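Local coordinates for protein phosphoribosylaminoimidazole-succinocarboxamide synthase (Pyrococcus horikoshii, PDB 4O81) that catalyses the ATP-dependent joining of L-aspartate to 5-amino-1-(5-phosphoribosyl)imidazole-4-carboxylate, giving SAICAR in de novo purine biosynthesis, at residues E89-N94 / E118-N123; G168-D173 / W200-K205. One frame throughout, in Å; residues are numbered along the deposited sequence.

Contact 1 of 2, residues E89-N94 / E118-N123; sequences EVVVRN and ELYYKN. With CD (cadmium ion), chain H; CD (cadmium ion), chain E; AMP (adenosine monophosphate), chain K.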
loop_
_atom_site.group_PDB
_atom_site.type_symbol
_atom_site.label_atom_id
_atom_site.label_comp_id
_atom_site.label_asym_id
_atom_site.label_seq_id
_atom_site.Cartn_x
_atom_site.Cartn_y
_atom_site.Cartn_z
ATOM N N GLU A 89 18.169 0.871 -15.478
ATOM C CA GLU A 89 17.231 -0.076 -14.885
ATOM C C GLU A 89 16.953 0.421 -13.467
ATOM O O GLU A 89 17.882 0.624 -12.684
ATOM C CB GLU A 89 17.804 -1.485 -14.856
ATOM C CG GLU A 89 18.157 -2.029 -16.229
ATOM C CD GLU A 89 18.776 -3.419 -16.187
ATOM O OE1 GLU A 89 19.237 -3.859 -15.104
ATOM O OE2 GLU A 89 18.805 -4.067 -17.256
ATOM N N VAL A 90 15.680 0.661 -13.164
ATOM C CA VAL A 90 15.274 1.117 -11.842
ATOM C C VAL A 90 14.632 -0.063 -11.135
ATOM O O VAL A 90 13.548 -0.505 -11.510
ATOM C CB VAL A 90 14.330 2.340 -11.925
ATOM C CG1 VAL A 90 13.957 2.838 -10.537
ATOM C CG2 VAL A 90 14.969 3.456 -12.767
ATOM N N VAL A 91 15.327 -0.575 -10.119
ATOM C CA VAL A 91 14.894 -1.753 -9.385
ATOM C C VAL A 91 14.304 -1.394 -8.021
ATOM O O VAL A 91 14.912 -0.660 -7.238
ATOM C CB VAL A 91 16.051 -2.782 -9.239
ATOM C CG1 VAL A 91 15.681 -3.912 -8.290
ATOM C CG2 VAL A 91 16.443 -3.348 -10.600
ATOM N N VAL A 92 13.105 -1.898 -7.745
ATOM C CA VAL A 92 12.489 -1.683 -6.445
ATOM C C VAL A 92 12.375 -3.036 -5.753
ATOM O O VAL A 92 11.967 -4.032 -6.388
ATOM C CB VAL A 92 11.099 -1.015 -6.523
ATOM C CG1 VAL A 92 10.572 -0.706 -5.118
ATOM C CG2 VAL A 92 11.152 0.249 -7.354
ATOM N N ARG A 93 12.740 -3.058 -4.466
ATOM C CA ARG A 93 12.833 -4.300 -3.702
ATOM C C ARG A 93 12.056 -4.207 -2.395
ATOM O O ARG A 93 12.272 -3.289 -1.595
ATOM C CB ARG A 93 14.307 -4.672 -3.447
ATOM C CG ARG A 93 15.206 -4.397 -4.659
ATOM C CD ARG A 93 16.644 -4.885 -4.494
ATOM N NE ARG A 93 16.728 -6.315 -4.722
ATOM C CZ ARG A 93 17.460 -6.917 -5.661
ATOM N NH1 ARG A 93 18.253 -6.236 -6.473
ATOM N NH2 ARG A 93 17.407 -8.241 -5.764
ATOM N N ASN A 94 11.153 -5.169 -2.184
ATOM C CA ASN A 94 10.378 -5.263 -0.951
ATOM C C ASN A 94 10.861 -6.397 -0.053
ATOM O O ASN A 94 10.736 -6.328 1.162
ATOM C CB ASN A 94 8.899 -5.472 -1.279
ATOM C CG ASN A 94 8.332 -4.333 -2.078
ATOM O OD1 ASN A 94 8.399 -3.196 -1.633
ATOM N ND2 ASN A 94 7.814 -4.616 -3.282
ATOM N N GLU A 118 17.155 0.678 -6.199
ATOM C CA GLU A 118 18.503 0.618 -6.770
ATOM C C GLU A 118 18.501 1.094 -8.231
ATOM O O GLU A 118 17.558 0.798 -8.982
ATOM C CB GLU A 118 19.055 -0.810 -6.705
ATOM C CG GLU A 118 19.218 -1.368 -5.297
ATOM C CD GLU A 118 19.387 -2.883 -5.274
ATOM O OE1 GLU A 118 19.200 -3.579 -6.318
ATOM O OE2 GLU A 118 19.705 -3.390 -4.187
ATOM N N LEU A 119 19.553 1.824 -8.610
ATOM C CA LEU A 119 19.762 2.295 -9.991
ATOM C C LEU A 119 20.871 1.500 -10.641
ATOM O O LEU A 119 21.929 1.290 -10.041
ATOM C CB LEU A 119 20.144 3.778 -10.035
ATOM C CG LEU A 119 19.216 4.789 -9.361
ATOM C CD1 LEU A 119 19.828 6.173 -9.346
ATOM C CD2 LEU A 119 17.850 4.836 -10.026
ATOM N N TYR A 120 20.619 1.051 -11.864
ATOM C CA TYR A 120 21.620 0.341 -12.635
ATOM C C TYR A 120 21.793 1.032 -13.965
ATOM O O TYR A 120 20.817 1.426 -14.618
ATOM C CB TYR A 120 21.219 -1.117 -12.867
ATOM C CG TYR A 120 21.181 -1.937 -11.592
ATOM C CD1 TYR A 120 22.288 -2.676 -11.189
ATOM C CD2 TYR A 120 20.042 -1.938 -10.769
ATOM C CE1 TYR A 120 22.266 -3.431 -10.025
ATOM C CE2 TYR A 120 20.005 -2.692 -9.603
ATOM C CZ TYR A 120 21.114 -3.437 -9.240
ATOM O OH TYR A 120 21.101 -4.156 -8.074
ATOM N N TYR A 121 23.050 1.173 -14.361
ATOM C CA TYR A 121 23.374 1.738 -15.647
ATOM C C TYR A 121 23.150 0.653 -16.706
ATOM O O TYR A 121 23.742 -0.428 -16.648
ATOM C CB TYR A 121 24.814 2.241 -15.641
ATOM C CG TYR A 121 25.360 2.672 -16.981
ATOM C CD1 TYR A 121 24.577 3.396 -17.900
ATOM C CD2 TYR A 121 26.666 2.381 -17.322
ATOM C CE1 TYR A 121 25.093 3.793 -19.121
ATOM C CE2 TYR A 121 27.195 2.788 -18.532
ATOM C CZ TYR A 121 26.408 3.489 -19.421
ATOM O OH TYR A 121 26.958 3.878 -20.615
ATOM N N LYS A 122 22.269 0.948 -17.657
ATOM C CA LYS A 122 21.906 -0.032 -18.688
ATOM C C LYS A 122 23.004 -0.099 -19.735
ATOM O O LYS A 122 23.085 0.776 -20.589
ATOM C CB LYS A 122 20.550 0.320 -19.308
ATOM C CG LYS A 122 19.836 -0.856 -19.955
ATOM C CD LYS A 122 18.438 -0.487 -20.456
ATOM C CE LYS A 122 17.608 -1.731 -20.735
ATOM N NZ LYS A 122 17.935 -2.415 -22.021
ATOM N N ASN A 123 23.849 -1.131 -19.645
ATOM C CA ASN A 123 25.047 -1.273 -20.475
ATOM C C ASN A 123 25.518 -2.714 -20.470
ATOM O O ASN A 123 26.013 -3.191 -19.457
ATOM C CB ASN A 123 26.172 -0.368 -19.952
ATOM C CG ASN A 123 27.416 -0.400 -20.833
ATOM O OD1 ASN A 123 28.185 -1.374 -20.844
ATOM N ND2 ASN A 123 27.638 0.691 -21.548
HETATM CD CD CD H . 19.862 -5.770 -14.050
HETATM CD CD CD E . 20.336 -5.279 -19.065
HETATM P P AMP K . 18.669 -8.932 -9.181
HETATM O O1P AMP K . 19.450 -7.632 -9.103
HETATM O O2P AMP K . 18.335 -9.530 -7.842
HETATM O O3P AMP K . 19.241 -9.960 -10.117
HETATM O "O5'" AMP K . 17.262 -8.511 -9.892
HETATM C "C5'" AMP K . 16.253 -7.712 -9.242
HETATM C "C4'" AMP K . 14.888 -7.666 -9.962
HETATM O "O4'" AMP K . 14.928 -6.832 -11.117
HETATM C "C3'" AMP K . 14.353 -9.010 -10.463
HETATM O "O3'" AMP K . 12.919 -9.011 -10.401
HETATM C "C2'" AMP K . 14.756 -9.054 -11.916
HETATM O "O2'" AMP K . 13.865 -9.867 -12.687
HETATM C "C1'" AMP K . 14.689 -7.585 -12.314
HETATM N N9 AMP K . 15.712 -7.299 -13.349
HETATM C C8 AMP K . 16.958 -6.835 -13.133
HETATM N N7 AMP K . 17.630 -6.690 -14.305
HETATM C C5 AMP K . 16.822 -7.068 -15.300
HETATM C C6 AMP K . 16.908 -7.165 -16.783
HETATM N N6 AMP K . 18.038 -6.820 -17.450
HETATM N N1 AMP K . 15.804 -7.613 -17.438
HETATM C C2 AMP K . 14.673 -7.966 -16.788
HETATM N N3 AMP K . 14.534 -7.898 -15.447
HETATM C C4 AMP K . 15.548 -7.468 -14.664
HETATM O O HOH W 1 19.418 -5.399 -11.594
#
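Arg93 and Glu118 form a salt bridge at one end of an antiparallel strand pair, 89-93 with 118-121, in the large sheet of the SAICAR synthetase fold, and a bound AMP lies on the face that also carries Glu89, Val91 and Tyr120. Glu89 pairs with Tyr120 and Val91 with Glu118 as hydrogen-bonded pairs; between them Val90 meets Leu119 on the other face.

Followed outward, Glu89 begins with CB against Tyr120 CB at 4.0 Å. Its CG, beside the backbone N (chi1 -59°), comes 4.3 Å from Lys122 CG, and the extended chain beyond carries the carboxylate to two cadmium ions. OE1 binds one at 2.3 Å, and AMP N7 and a water bind that same ion; OE2, also close to AMP N6, sits 2.7 Å from the other, which Asp128 also binds. That water lies over the centre of the Tyr120 ring, while Val91 CG2 approaches Tyr120 CE2 to 3.8 Å.

Arg93, bent at chi3 (79°), splits its guanidinium between protein and nucleotide: NH1 donates to Glu118 OE1 at 2.8 Å and to AMP O1P, whereas NH2 reaches AMP O2P at 2.6 Å. The carboxylate plane is turned 56° from the guanidinium. Two donors thus grip Glu118 OE1 from opposite faces of its plane, Arg93 NH1 on the syn side and Tyr120 OH, 2.7 Å away, from above.

Contact 2 of 2, residues G168-D173 / W200-K205; sequences GIILVD and WDAKTK. With AMP (adenosine monophosphate), chain K.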
loop_
_atom_site.group_PDB
_atom_site.type_symbol
_atom_site.label_atom_id
_atom_site.label_comp_id
_atom_site.label_asym_id
_atom_site.label_seq_id
_atom_site.Cartn_x
_atom_site.Cartn_y
_atom_site.Cartn_z
ATOM N N GLY A 168 -2.839 -13.036 -3.082
ATOM C CA GLY A 168 -1.881 -14.000 -2.515
ATOM C C GLY A 168 -0.531 -14.071 -3.220
ATOM O O GLY A 168 0.106 -15.131 -3.228
ATOM N N ILE A 169 -0.097 -12.946 -3.806
ATOM C CA ILE A 169 1.186 -12.860 -4.521
ATOM C C ILE A 169 2.076 -11.779 -3.907
ATOM O O ILE A 169 1.667 -10.617 -3.811
ATOM C CB ILE A 169 0.997 -12.560 -6.038
ATOM C CG1 ILE A 169 0.210 -13.674 -6.741
ATOM C CG2 ILE A 169 2.352 -12.363 -6.722
ATOM C CD1 ILE A 169 -0.354 -13.266 -8.090
ATOM N N ILE A 170 3.282 -12.175 -3.487
ATOM C CA ILE A 170 4.289 -11.255 -2.980
ATOM C C ILE A 170 5.064 -10.626 -4.139
ATOM O O ILE A 170 5.696 -11.338 -4.953
ATOM C CB ILE A 170 5.276 -11.963 -2.028
ATOM C CG1 ILE A 170 4.523 -12.616 -0.872
ATOM C CG2 ILE A 170 6.336 -10.985 -1.501
ATOM C CD1 ILE A 170 5.327 -13.653 -0.106
ATOM N N LEU A 171 5.014 -9.299 -4.231
ATOM C CA LEU A 171 5.932 -8.597 -5.142
ATOM C C LEU A 171 7.268 -8.463 -4.444
ATOM O O LEU A 171 7.447 -7.587 -3.589
ATOM C CB LEU A 171 5.402 -7.216 -5.523
ATOM C CG LEU A 171 6.199 -6.345 -6.504
ATOM C CD1 LEU A 171 6.372 -7.028 -7.857
ATOM C CD2 LEU A 171 5.465 -5.022 -6.677
ATOM N N VAL A 172 8.195 -9.347 -4.796
ATOM C CA VAL A 172 9.495 -9.443 -4.122
ATOM C C VAL A 172 10.408 -8.289 -4.567
ATOM O O VAL A 172 10.948 -7.558 -3.737
ATOM C CB VAL A 172 10.136 -10.848 -4.357
ATOM C CG1 VAL A 172 11.614 -10.867 -3.967
ATOM C CG2 VAL A 172 9.356 -11.906 -3.557
ATOM N N ASP A 173 10.560 -8.125 -5.883
ATOM C CA ASP A 173 11.282 -6.994 -6.462
ATOM C C ASP A 173 10.887 -6.905 -7.934
ATOM O O ASP A 173 10.166 -7.786 -8.439
ATOM C CB ASP A 173 12.807 -7.135 -6.289
ATOM C CG ASP A 173 13.336 -8.474 -6.791
ATOM O OD1 ASP A 173 12.950 -8.888 -7.881
ATOM O OD2 ASP A 173 14.131 -9.115 -6.092
ATOM N N TRP A 200 6.268 -14.158 -5.747
ATOM C CA TRP A 200 6.190 -15.383 -4.944
ATOM C C TRP A 200 4.801 -15.612 -4.455
ATOM O O TRP A 200 4.105 -14.669 -4.048
ATOM C CB TRP A 200 7.075 -15.363 -3.691
ATOM C CG TRP A 200 8.561 -15.322 -3.918
ATOM C CD1 TRP A 200 9.252 -15.428 -5.119
ATOM C CD2 TRP A 200 9.589 -15.163 -2.900
ATOM N NE1 TRP A 200 10.599 -15.336 -4.914
ATOM C CE2 TRP A 200 10.868 -15.172 -3.605
ATOM C CE3 TRP A 200 9.577 -15.013 -1.515
ATOM C CZ2 TRP A 200 12.080 -15.036 -2.935
ATOM C CZ3 TRP A 200 10.801 -14.873 -0.851
ATOM C CH2 TRP A 200 12.022 -14.882 -1.549
ATOM N N ASP A 201 4.408 -16.875 -4.423
ATOM C CA ASP A 201 3.160 -17.233 -3.767
ATOM C C ASP A 201 3.224 -16.882 -2.270
ATOM O O ASP A 201 4.203 -17.195 -1.570
ATOM C CB ASP A 201 2.844 -18.711 -3.941
ATOM C CG ASP A 201 1.558 -19.077 -3.270
ATOM O OD1 ASP A 201 0.511 -18.651 -3.773
ATOM O OD2 ASP A 201 1.599 -19.714 -2.205
ATOM N N ALA A 202 2.184 -16.219 -1.778
ATOM C CA ALA A 202 2.206 -15.708 -0.414
ATOM C C ALA A 202 2.358 -16.801 0.636
ATOM O O ALA A 202 3.019 -16.584 1.654
ATOM C CB ALA A 202 0.966 -14.857 -0.121
ATOM N N LYS A 203 1.728 -17.948 0.392
ATOM C CA LYS A 203 1.724 -19.064 1.342
ATOM C C LYS A 203 2.959 -19.956 1.226
ATOM O O LYS A 203 3.608 -20.265 2.229
ATOM C CB LYS A 203 0.453 -19.912 1.148
ATOM C CG LYS A 203 0.156 -20.835 2.323
ATOM N N THR A 204 3.281 -20.368 0.004
ATOM C CA THR A 204 4.326 -21.380 -0.210
ATOM C C THR A 204 5.710 -20.761 -0.457
ATOM O O THR A 204 6.733 -21.419 -0.279
ATOM C CB THR A 204 3.952 -22.293 -1.377
ATOM O OG1 THR A 204 3.857 -21.513 -2.565
ATOM C CG2 THR A 204 2.599 -22.936 -1.123
ATOM N N LYS A 205 5.718 -19.494 -0.862
ATOM C CA LYS A 205 6.936 -18.776 -1.256
ATOM C C LYS A 205 7.591 -19.323 -2.526
ATOM O O LYS A 205 8.766 -19.071 -2.746
ATOM C CB LYS A 205 7.982 -18.735 -0.129
ATOM C CG LYS A 205 7.509 -18.204 1.212
ATOM C CD LYS A 205 7.178 -16.720 1.165
ATOM C CE LYS A 205 6.972 -16.183 2.570
ATOM N NZ LYS A 205 5.945 -16.979 3.297
HETATM P P AMP K . 18.669 -8.932 -9.181
HETATM O O1P AMP K . 19.450 -7.632 -9.103
HETATM O O2P AMP K . 18.335 -9.530 -7.842
HETATM O O3P AMP K . 19.241 -9.960 -10.117
HETATM O "O5'" AMP K . 17.262 -8.511 -9.892
HETATM C "C5'" AMP K . 16.253 -7.712 -9.242
HETATM C "C4'" AMP K . 14.888 -7.666 -9.962
HETATM O "O4'" AMP K . 14.928 -6.832 -11.117
HETATM C "C3'" AMP K . 14.353 -9.010 -10.463
HETATM O "O3'" AMP K . 12.919 -9.011 -10.401
HETATM C "C2'" AMP K . 14.756 -9.054 -11.916
HETATM O "O2'" AMP K . 13.865 -9.867 -12.687
HETATM C "C1'" AMP K . 14.689 -7.585 -12.314
HETATM N N9 AMP K . 15.712 -7.299 -13.349
HETATM C C8 AMP K . 16.958 -6.835 -13.133
HETATM N N7 AMP K . 17.630 -6.690 -14.305
HETATM C C5 AMP K . 16.822 -7.068 -15.300
HETATM C C6 AMP K . 16.908 -7.165 -16.783
HETATM N N6 AMP K . 18.038 -6.820 -17.450
HETATM N N1 AMP K . 15.804 -7.613 -17.438
HETATM C C2 AMP K . 14.673 -7.966 -16.788
HETATM N N3 AMP K . 14.534 -7.898 -15.447
HETATM C C4 AMP K . 15.548 -7.468 -14.664
#
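Three backbone hydrogen bonds join Gly168-Ile170 to Trp200-Ala202 in an antiparallel pairing of strands 169-180 and 197-201, part of the large sheet. Ile170 N donates to Trp200 O at 2.7 Å, Trp200 N returns a bond to Ile170 O, and Ala202 N reaches Gly168 O from above the carbonyl plane. Gly168 is also the C-prime residue of the Schellman motif that ends helix 143-165, so the strand starts directly from the helix terminus.

Beyond the pairing, Asp201 organises the turn that follows. Its OD2 accepts from Thr204 N at 2.9 Å, an Asx motif, and from Thr204 OG1, while OD1 forms a salt bridge with Arg230 of helix 220-232. At the other end of the contact, Asp173 OD1 accepts a 2.5 Å hydrogen bond from AMP O3', and OD2 pairs with Arg198.

Packing is centred on the Trp200 indole. With CG1 anti to the backbone N (chi1 166°), Val172 turns its other methyl, CG2, over one indole face, a CH-pi contact 3.5 Å from the five-membered ring centroid and 16° off its normal. Lys205 O lies above the opposite face, toward the rim. An alanine in place of Trp200 would probably leave Val172 CG2 without its aromatic partner and open a gap beside the strand. Farther out, Ile170 bridges to the turn, its CD1 resting 3.7 Å from Ala202 CA and 3.8 Å from Lys205 CD.

Overall arrangement
Contacts 1 and 2 lie about 21 Å apart, centre to centre, in one branched antiparallel sheet, and follow each other in series along the chain. Strands 84-93 and 169-180 are neighbours in that sheet, each with a further partner: 111-121 for the first, 197-201 for the second. Where they adjoin, Asn94 N is 2.9 Å from Val172 O and Asn94 ND2 is 3.0 Å from Leu171 O, both probable hydrogen bonds. Helix 143-165 packs against residues of both contacts. One AMP spans them, meeting Arg93 through its phosphate and a cadmium-bridged Glu89 through its base in contact 1, and Asp173 through a ribose hydroxyl in contact 2, so that the sheet supplies a shared nucleotide-binding surface.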